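Local structure of putative carboxylesterase (Lactobacillus plantarum WCFS1, 3BJR) at residues Q25-A29 with T30-L34; L103-G106 with R107-L111; L153-P157 with A158-P162. The protein is a putative carboxylesterase that probably hydrolyses carboxylic ester bonds, using a fold of the alpha/beta-hydrolase type. All coordinates share one frame; numbering follows the deposited sequence. Where two conformers were deposited one is given.

Contact 1 (Q25-A29 with T30-L34); sequences QKLTA and TCAQL
Leu27 and Thr30 meet inside the turn of a beta hairpin. The hairpin joins strand 21-26, the outermost strand at this end of the sheet within the chain, to strand 33-38. Leu27 to Thr30 form a type II beta turn. Below it, Gln25 and Leu34 are an antiparallel hydrogen-bonded pair, linked by both of their backbone bonds. Lys26 and Gln33 are the next pair, a non-hydrogen-bonded one. Beyond them Leu27 N gives a nearly straight bond to Ala32 O, 3.0 Å long.

The tight side faces the protein. Thr30 turns its hydroxyl anti to its own backbone N (chi1 -179°), which leaves CG2 directed at Leu27. Leu27 CB and Thr30 CG2 are only 3.4 Å apart, closer than usual van der Waals contact. The two methyls of Leu27 then divide their work. CD1 rests on Ala32 CB at 4.1 Å, and CD2 approaches Leu34 CD2 at 4.3 Å. Leu86 of strand 82-87 and Leu111 of helix 100-114 also pack on Leu27. Thr30 OG1 accepts from Ala32 N at 3.0 Å, which makes an ST turn, and is hydrogen-bonded to Asp104 as well.

The other side is open to solvent and packs more loosely. Here the aliphatic part of Lys26 and the side chain of Gln33 cross obliquely; in one conformer of Gln33, its NE2 lies 3.7 Å from Lys26 CB. The lysine runs extended towards the turn and bends only at its last torsion (chi4 -60°). This brings its ammonium group to two carbonyl oxygens of the turn, those of Leu27 and Thr30. NZ lies in the carbonyl plane of Thr30, with Lys26 NZ to Thr30 O 2.6 Å, and nearly on the line of the other carbonyl, with Lys26 NZ to Leu27 O 2.7 Å.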
loop_
_atom_site.group_PDB
_atom_site.type_symbol
_atom_site.label_atom_id
_atom_site.label_comp_id
_atom_site.label_asym_id
_atom_site.label_seq_id
_atom_site.Cartn_x
_atom_site.Cartn_y
_atom_site.Cartn_z
ATOM N N GLN A 25 -7.003 -0.788 -34.537
ATOM C CA GLN A 25 -6.569 -2.039 -35.102
ATOM C C GLN A 25 -7.372 -3.194 -34.498
ATOM O O GLN A 25 -7.338 -3.379 -33.279
ATOM C CB GLN A 25 -5.109 -2.201 -34.674
ATOM C CG GLN A 25 -4.441 -3.421 -35.165
ATOM C CD GLN A 25 -3.955 -3.216 -36.539
ATOM O OE1 GLN A 25 -2.948 -2.526 -36.735
ATOM N NE2 GLN A 25 -4.668 -3.783 -37.522
ATOM N N LYS A 26 -8.080 -3.955 -35.324
ATOM C CA LYS A 26 -8.774 -5.153 -34.857
ATOM C C LYS A 26 -7.704 -6.229 -34.722
ATOM O O LYS A 26 -6.819 -6.325 -35.516
ATOM C CB LYS A 26 -9.874 -5.601 -35.830
ATOM C CG LYS A 26 -10.687 -6.837 -35.346
ATOM C CD LYS A 26 -11.396 -7.549 -36.561
ATOM C CE LYS A 26 -11.817 -9.023 -36.266
ATOM N NZ LYS A 26 -10.649 -9.939 -35.911
ATOM N N LEU A 27 -7.768 -7.024 -33.674
ATOM C CA LEU A 27 -6.767 -8.039 -33.442
ATOM C C LEU A 27 -7.206 -9.276 -34.193
ATOM O O LEU A 27 -8.372 -9.451 -34.481
ATOM C CB LEU A 27 -6.564 -8.260 -31.933
ATOM C CG LEU A 27 -6.013 -7.049 -31.177
ATOM C CD1 LEU A 27 -6.178 -7.195 -29.684
ATOM C CD2 LEU A 27 -4.534 -6.806 -31.571
ATOM N N THR A 28 -6.250 -10.116 -34.551
ATOM C CA THR A 28 -6.520 -11.297 -35.327
ATOM C C THR A 28 -7.130 -12.391 -34.492
ATOM O O THR A 28 -6.739 -12.573 -33.349
ATOM C CB THR A 28 -5.213 -11.812 -35.970
ATOM O OG1 THR A 28 -4.807 -10.873 -36.974
ATOM C CG2 THR A 28 -5.396 -13.206 -36.636
ATOM N N ALA A 29 -8.079 -13.117 -35.095
ATOM C CA ALA A 29 -8.782 -14.257 -34.492
ATOM C C ALA A 29 -9.536 -13.893 -33.216
ATOM O O ALA A 29 -9.647 -14.707 -32.305
ATOM C CB ALA A 29 -7.801 -15.422 -34.242
ATOM N N THR A 30 -10.053 -12.671 -33.164
ATOM C CA THR A 30 -10.779 -12.186 -32.024
ATOM C C THR A 30 -11.611 -10.976 -32.424
ATOM O O THR A 30 -11.354 -10.329 -33.473
ATOM C CB THR A 30 -9.814 -11.815 -30.862
ATOM O OG1 THR A 30 -10.580 -11.361 -29.749
ATOM C CG2 THR A 30 -8.768 -10.744 -31.288
ATOM N N CYS A 31 -12.637 -10.676 -31.639
ATOM C CA CYS A 31 -13.428 -9.480 -31.891
ATOM C C CYS A 31 -12.748 -8.316 -31.164
ATOM O O CYS A 31 -13.086 -7.155 -31.385
ATOM C CB CYS A 31 -14.851 -9.654 -31.391
ATOM S SG CYS A 31 -14.914 -9.895 -29.633
ATOM N N ALA A 32 -11.774 -8.619 -30.314
ATOM C CA ALA A 32 -11.062 -7.581 -29.575
ATOM C C ALA A 32 -10.437 -6.565 -30.540
ATOM O O ALA A 32 -10.016 -6.904 -31.652
ATOM C CB ALA A 32 -10.033 -8.179 -28.659
ATOM N N GLN A 33 -10.386 -5.328 -30.067
ATOM C CA GLN A 33 -9.811 -4.256 -30.820
ATOM C C GLN A 33 -8.883 -3.486 -29.930
ATOM O O GLN A 33 -8.916 -3.589 -28.688
ATOM C CB GLN A 33 -10.891 -3.363 -31.407
ATOM C CG GLN A 33 -11.776 -4.133 -32.343
ATOM C CD GLN A 33 -12.582 -3.259 -33.221
ATOM O OE1 GLN A 33 -13.072 -2.225 -32.789
ATOM N NE2 GLN A 33 -12.741 -3.671 -34.467
ATOM N N LEU A 34 -7.959 -2.819 -30.598
ATOM C CA LEU A 34 -6.994 -1.973 -29.932
ATOM C C LEU A 34 -7.037 -0.554 -30.483
ATOM O O LEU A 34 -7.180 -0.344 -31.687
ATOM C CB LEU A 34 -5.622 -2.591 -30.146
ATOM C CG LEU A 34 -4.392 -2.238 -29.345
ATOM C CD1 LEU A 34 -4.572 -2.578 -27.880
ATOM C CD2 LEU A 34 -3.220 -3.004 -29.996
#

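Contact 2 (L103-G106 with R107-L111); sequences LDLG and RAVNL
Arg107 reaches back along helix 100-114 to Asp104, one turn earlier. Its chain leaves with CG anti to the carbonyl carbon (chi1 -62°) and stays extended as far as NE. CG therefore runs beside Leu103 O, and the guanidinium is carried to the aspartate. In one of the two conformers of the arginine, Arg107 NH1 and Asp104 OD1 form a salt bridge at 2.7 Å. The carboxylate comes to the edge of the guanidinium, near its plane, but the two flat groups are turned 49° against each other. Its hydrogen bond is weak, with an angle of only 120° at the hydrogen. The strongest partner of the carboxylate is Thr30, whose OG1 probably hydrogen-bonds to OD1; OD2 bonds to Thr89 OG1. These bonds would help to fix its rotation, and the nearby arginine is likely to stabilise its negative charge. Leu103 CB also lies against the guanidinium, 3.7 Å from Arg107 NH1.

The backbone of Arg107 bonds to Leu103 O, the first of a series of alpha-helical bonds. Ala108 continues it with Asp104 O, and its small CB packs 3.4 Å from Leu105 O. Val109 N bonds to Leu105 O at 2.9 Å. Val109 CG2 lies 3.3 Å from Leu105 O and meets Leu105 CD1 at 4.1 Å as the two side chains cross. Asn110 N makes a nearly straight bond to Gly106 O. Leu111 N closes the next turn on Arg107 O.

As in alpha/beta-hydrolases, the helix flanks the central sheet: Leu105 and Val109 face strand 50-56 through Val56 and Ile54, and both touch Tyr141 of helix 133-153. Leu103 and Arg107 lie against the end of that helix, at Glu152 and Leu153. Asn110 packs on the short helix 157-160, while Leu111 turns to Leu27 of the hairpin.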
loop_
_atom_site.group_PDB
_atom_site.type_symbol
_atom_site.label_atom_id
_atom_site.label_comp_id
_atom_site.label_asym_id
_atom_site.label_seq_id
_atom_site.Cartn_x
_atom_site.Cartn_y
_atom_site.Cartn_z
ATOM N N LEU A 103 -6.146 -13.774 -23.348
ATOM C CA LEU A 103 -5.576 -14.092 -24.632
ATOM C C LEU A 103 -5.557 -12.826 -25.498
ATOM O O LEU A 103 -4.536 -12.522 -26.095
ATOM C CB LEU A 103 -6.375 -15.192 -25.308
ATOM C CG LEU A 103 -6.359 -16.557 -24.641
ATOM C CD1 LEU A 103 -7.186 -17.511 -25.478
ATOM C CD2 LEU A 103 -4.936 -17.091 -24.445
ATOM N N ASP A 104 -6.667 -12.085 -25.521
ATOM C CA ASP A 104 -6.757 -10.807 -26.260
ATOM C C ASP A 104 -5.618 -9.850 -25.855
ATOM O O ASP A 104 -5.073 -9.142 -26.688
ATOM C CB ASP A 104 -8.113 -10.108 -25.992
ATOM C CG ASP A 104 -9.298 -10.780 -26.664
ATOM O OD1 ASP A 104 -9.107 -11.486 -27.677
ATOM O OD2 ASP A 104 -10.448 -10.528 -26.204
ATOM N N LEU A 105 -5.321 -9.780 -24.561
ATOM C CA LEU A 105 -4.227 -8.922 -24.048
ATOM C C LEU A 105 -2.884 -9.414 -24.632
ATOM O O LEU A 105 -2.037 -8.608 -25.030
ATOM C CB LEU A 105 -4.196 -8.915 -22.534
ATOM C CG LEU A 105 -3.043 -8.179 -21.837
ATOM C CD1 LEU A 105 -2.880 -6.766 -22.435
ATOM C CD2 LEU A 105 -3.200 -8.167 -20.305
ATOM N N GLY A 106 -2.699 -10.732 -24.708
ATOM C CA GLY A 106 -1.509 -11.310 -25.329
ATOM C C GLY A 106 -1.382 -10.906 -26.804
ATOM O O GLY A 106 -0.290 -10.556 -27.295
ATOM N N ARG A 107 -2.498 -10.956 -27.514
ATOM C CA ARG A 107 -2.517 -10.582 -28.921
ATOM C C ARG A 107 -2.076 -9.123 -29.072
ATOM O O ARG A 107 -1.351 -8.770 -30.002
ATOM C CB ARG A 107 -3.910 -10.789 -29.497
ATOM C CG ARG A 107 -4.398 -12.236 -29.472
ATOM C CD ARG A 107 -5.780 -12.364 -30.083
ATOM N NE ARG A 107 -6.227 -13.760 -30.163
ATOM C CZ ARG A 107 -7.122 -14.355 -29.371
ATOM N NH1 ARG A 107 -7.770 -13.696 -28.414
ATOM N NH2 ARG A 107 -7.427 -15.634 -29.595
ATOM N N ALA A 108 -2.516 -8.291 -28.136
ATOM C CA ALA A 108 -2.189 -6.870 -28.112
ATOM C C ALA A 108 -0.708 -6.617 -27.833
ATOM O O ALA A 108 -0.084 -5.813 -28.509
ATOM C CB ALA A 108 -3.109 -6.136 -27.075
ATOM N N VAL A 109 -0.142 -7.305 -26.835
ATOM C CA VAL A 109 1.286 -7.180 -26.482
ATOM C C VAL A 109 2.152 -7.639 -27.664
ATOM O O VAL A 109 3.095 -6.977 -28.051
ATOM C CB VAL A 109 1.641 -7.970 -25.164
ATOM C CG1 VAL A 109 3.179 -7.949 -24.889
ATOM C CG2 VAL A 109 0.834 -7.421 -23.996
ATOM N N ASN A 110 1.806 -8.767 -28.248
ATOM C CA ASN A 110 2.509 -9.274 -29.382
ATOM C C ASN A 110 2.507 -8.284 -30.582
ATOM O O ASN A 110 3.508 -8.118 -31.235
ATOM C CB ASN A 110 1.863 -10.589 -29.821
ATOM C CG ASN A 110 2.618 -11.270 -30.918
ATOM O OD1 ASN A 110 3.832 -11.330 -30.899
ATOM N ND2 ASN A 110 1.899 -11.874 -31.832
ATOM N N LEU A 111 1.381 -7.651 -30.861
ATOM C CA LEU A 111 1.258 -6.688 -31.951
ATOM C C LEU A 111 2.127 -5.501 -31.656
ATOM O O LEU A 111 2.782 -4.997 -32.542
ATOM C CB LEU A 111 -0.176 -6.218 -32.077
ATOM C CG LEU A 111 -0.572 -5.309 -33.252
ATOM C CD1 LEU A 111 -0.602 -6.108 -34.516
ATOM C CD2 LEU A 111 -1.918 -4.680 -32.984
#

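Contact 3 (L153-P157 with A158-P162); sequences LNVTP and AMLKP
Val155 and Leu160 form the apolar centre of a tight connection between two helices. Helix 133-153 ends here in a Schellman motif, with Asn154 as its C-prime residue at positive phi. A short, weakly bonded helix, 157-160, follows a few residues on. One valine methyl does most of the work. Val155 CG1 lies 3.7 Å from Leu160 CG, and the leucine spreads both its methyls around it. The same Val155 CG1 touches Met159 CB, also at 3.7 Å, where the two side chains cross at about a right angle. Met159 is present as selenomethionine.

Leu160 takes CG anti to its carbonyl carbon (chi1 -63°), which points the branch back at the preceding loop. There Leu160 CD2 reaches Leu153 CD1 at 4.0 Å, at the last turn of helix 133-153. Val149 and Ala150 of that helix pack on Leu160 as well. Trimming Leu160 to an alanine would probably leave Leu153 CD1 without this partner, take away most of what packs on Val155 CG1, and open a gap between the two helices.

Outward from this centre the contact becomes polar. Arg113 of helix 100-114 binds the carbonyl oxygens of Met159 and Lys161 through NH1, and Tyr141 OH bonds to Leu160 O. Two backbone bonds, each from a residue to the one three before it, span this turn; both donors stand well out of the carbonyl plane. Met159 N meets Thr156 O at 3.1 Å. Leu160 N is 3.0 Å from Pro157 O and stands above that carbonyl group, 58° out of its plane.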
loop_
_atom_site.group_PDB
_atom_site.type_symbol
_atom_site.label_atom_id
_atom_site.label_comp_id
_atom_site.label_asym_id
_atom_site.label_seq_id
_atom_site.Cartn_x
_atom_site.Cartn_y
_atom_site.Cartn_z
ATOM N N LEU A 153 -1.985 -19.071 -27.929
ATOM C CA LEU A 153 -1.789 -18.233 -29.116
ATOM C C LEU A 153 -0.741 -18.784 -30.063
ATOM O O LEU A 153 -0.627 -18.322 -31.188
ATOM C CB LEU A 153 -1.369 -16.828 -28.702
ATOM C CG LEU A 153 -2.385 -16.066 -27.880
ATOM C CD1 LEU A 153 -1.808 -14.739 -27.578
ATOM C CD2 LEU A 153 -3.729 -15.952 -28.619
ATOM N N ASN A 154 0.024 -19.769 -29.599
ATOM C CA ASN A 154 1.116 -20.320 -30.347
ATOM C C ASN A 154 2.056 -19.186 -30.741
ATOM O O ASN A 154 2.377 -19.002 -31.911
ATOM C CB ASN A 154 0.603 -21.119 -31.550
ATOM C CG ASN A 154 1.696 -21.868 -32.242
ATOM O OD1 ASN A 154 2.647 -22.311 -31.596
ATOM N ND2 ASN A 154 1.581 -22.014 -33.561
ATOM N N VAL A 155 2.472 -18.426 -29.739
ATOM C CA VAL A 155 3.374 -17.296 -29.892
ATOM C C VAL A 155 4.497 -17.571 -28.905
ATOM O O VAL A 155 4.250 -18.102 -27.822
ATOM C CB VAL A 155 2.657 -15.943 -29.594
ATOM C CG1 VAL A 155 3.657 -14.764 -29.345
ATOM C CG2 VAL A 155 1.660 -15.637 -30.711
ATOM N N THR A 156 5.711 -17.176 -29.260
ATOM C CA THR A 156 6.854 -17.412 -28.400
ATOM C C THR A 156 6.652 -16.621 -27.133
ATOM O O THR A 156 6.157 -15.487 -27.178
ATOM C CB THR A 156 8.185 -16.976 -29.040
ATOM O OG1 THR A 156 8.179 -15.557 -29.210
ATOM C CG2 THR A 156 8.391 -17.663 -30.378
ATOM N N PRO A 157 6.995 -17.215 -25.986
ATOM C CA PRO A 157 6.810 -16.463 -24.762
ATOM C C PRO A 157 7.415 -15.050 -24.711
ATOM O O PRO A 157 6.815 -14.153 -24.145
ATOM C CB PRO A 157 7.504 -17.349 -23.717
ATOM C CG PRO A 157 7.364 -18.686 -24.206
ATOM C CD PRO A 157 7.508 -18.568 -25.698
ATOM N N ALA A 158 8.601 -14.874 -25.274
ATOM C CA ALA A 158 9.320 -13.607 -25.242
ATOM C C ALA A 158 8.507 -12.472 -25.854
ATOM O O ALA A 158 8.569 -11.329 -25.396
ATOM C CB ALA A 158 10.656 -13.769 -25.961
HETATM N N MSE A 159 7.691 -12.813 -26.844
HETATM C CA MSE A 159 6.887 -11.826 -27.555
HETATM C C MSE A 159 5.696 -11.338 -26.742
HETATM O O MSE A 159 5.180 -10.256 -26.990
HETATM C CB MSE A 159 6.420 -12.395 -28.905
HETATM C CG MSE A 159 7.585 -12.531 -29.988
HETATM SE SE MSE A 159 8.256 -10.810 -30.505
HETATM C CE MSE A 159 6.849 -10.124 -31.602
ATOM N N LEU A 160 5.302 -12.131 -25.743
ATOM C CA LEU A 160 4.160 -11.848 -24.881
ATOM C C LEU A 160 4.559 -11.256 -23.524
ATOM O O LEU A 160 3.697 -10.921 -22.685
ATOM C CB LEU A 160 3.396 -13.176 -24.649
ATOM C CG LEU A 160 2.801 -13.813 -25.900
ATOM C CD1 LEU A 160 2.417 -15.261 -25.612
ATOM C CD2 LEU A 160 1.643 -13.008 -26.496
ATOM N N LYS A 161 5.844 -11.071 -23.302
ATOM C CA LYS A 161 6.285 -10.624 -21.981
ATOM C C LYS A 161 5.735 -9.280 -21.580
ATOM O O LYS A 161 5.865 -8.325 -22.342
ATOM C CB LYS A 161 7.814 -10.619 -21.883
ATOM C CG LYS A 161 8.375 -10.323 -20.481
ATOM C CD LYS A 161 9.864 -10.541 -20.465
ATOM C CE LYS A 161 10.476 -10.257 -19.121
ATOM N NZ LYS A 161 11.955 -10.469 -19.158
ATOM N N PRO A 162 5.076 -9.200 -20.393
ATOM C CA PRO A 162 4.742 -7.871 -19.893
ATOM C C PRO A 162 5.952 -7.376 -19.127
ATOM O O PRO A 162 6.385 -7.995 -18.181
ATOM C CB PRO A 162 3.574 -8.114 -18.966
ATOM C CG PRO A 162 3.773 -9.560 -18.429
ATOM C CD PRO A 162 4.586 -10.276 -19.501
#

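How the contacts relate
All three contacts are local and follow one another along the chain, so none encloses or crosses another. Contact 1 closes the hairpin between strands 21-26 and 33-38. Contact 2 closes no loop and lies within helix 100-114. Contact 3 turns the chain from helix 133-153 into helix 157-160. Contact 2 stands between the others in space. Towards the hairpin, Ala32 CB packs on Asp104 CG and Gln25 CG on Leu111 CD2. Towards contact 3, Leu160 CD2 lies against Gly106 O. Contacts 1 and 3 do not touch; their centres are about 17 Å apart. Helix 100-114 thus ties the hairpin at the edge of the sheet to helices 133-153 and 157-160.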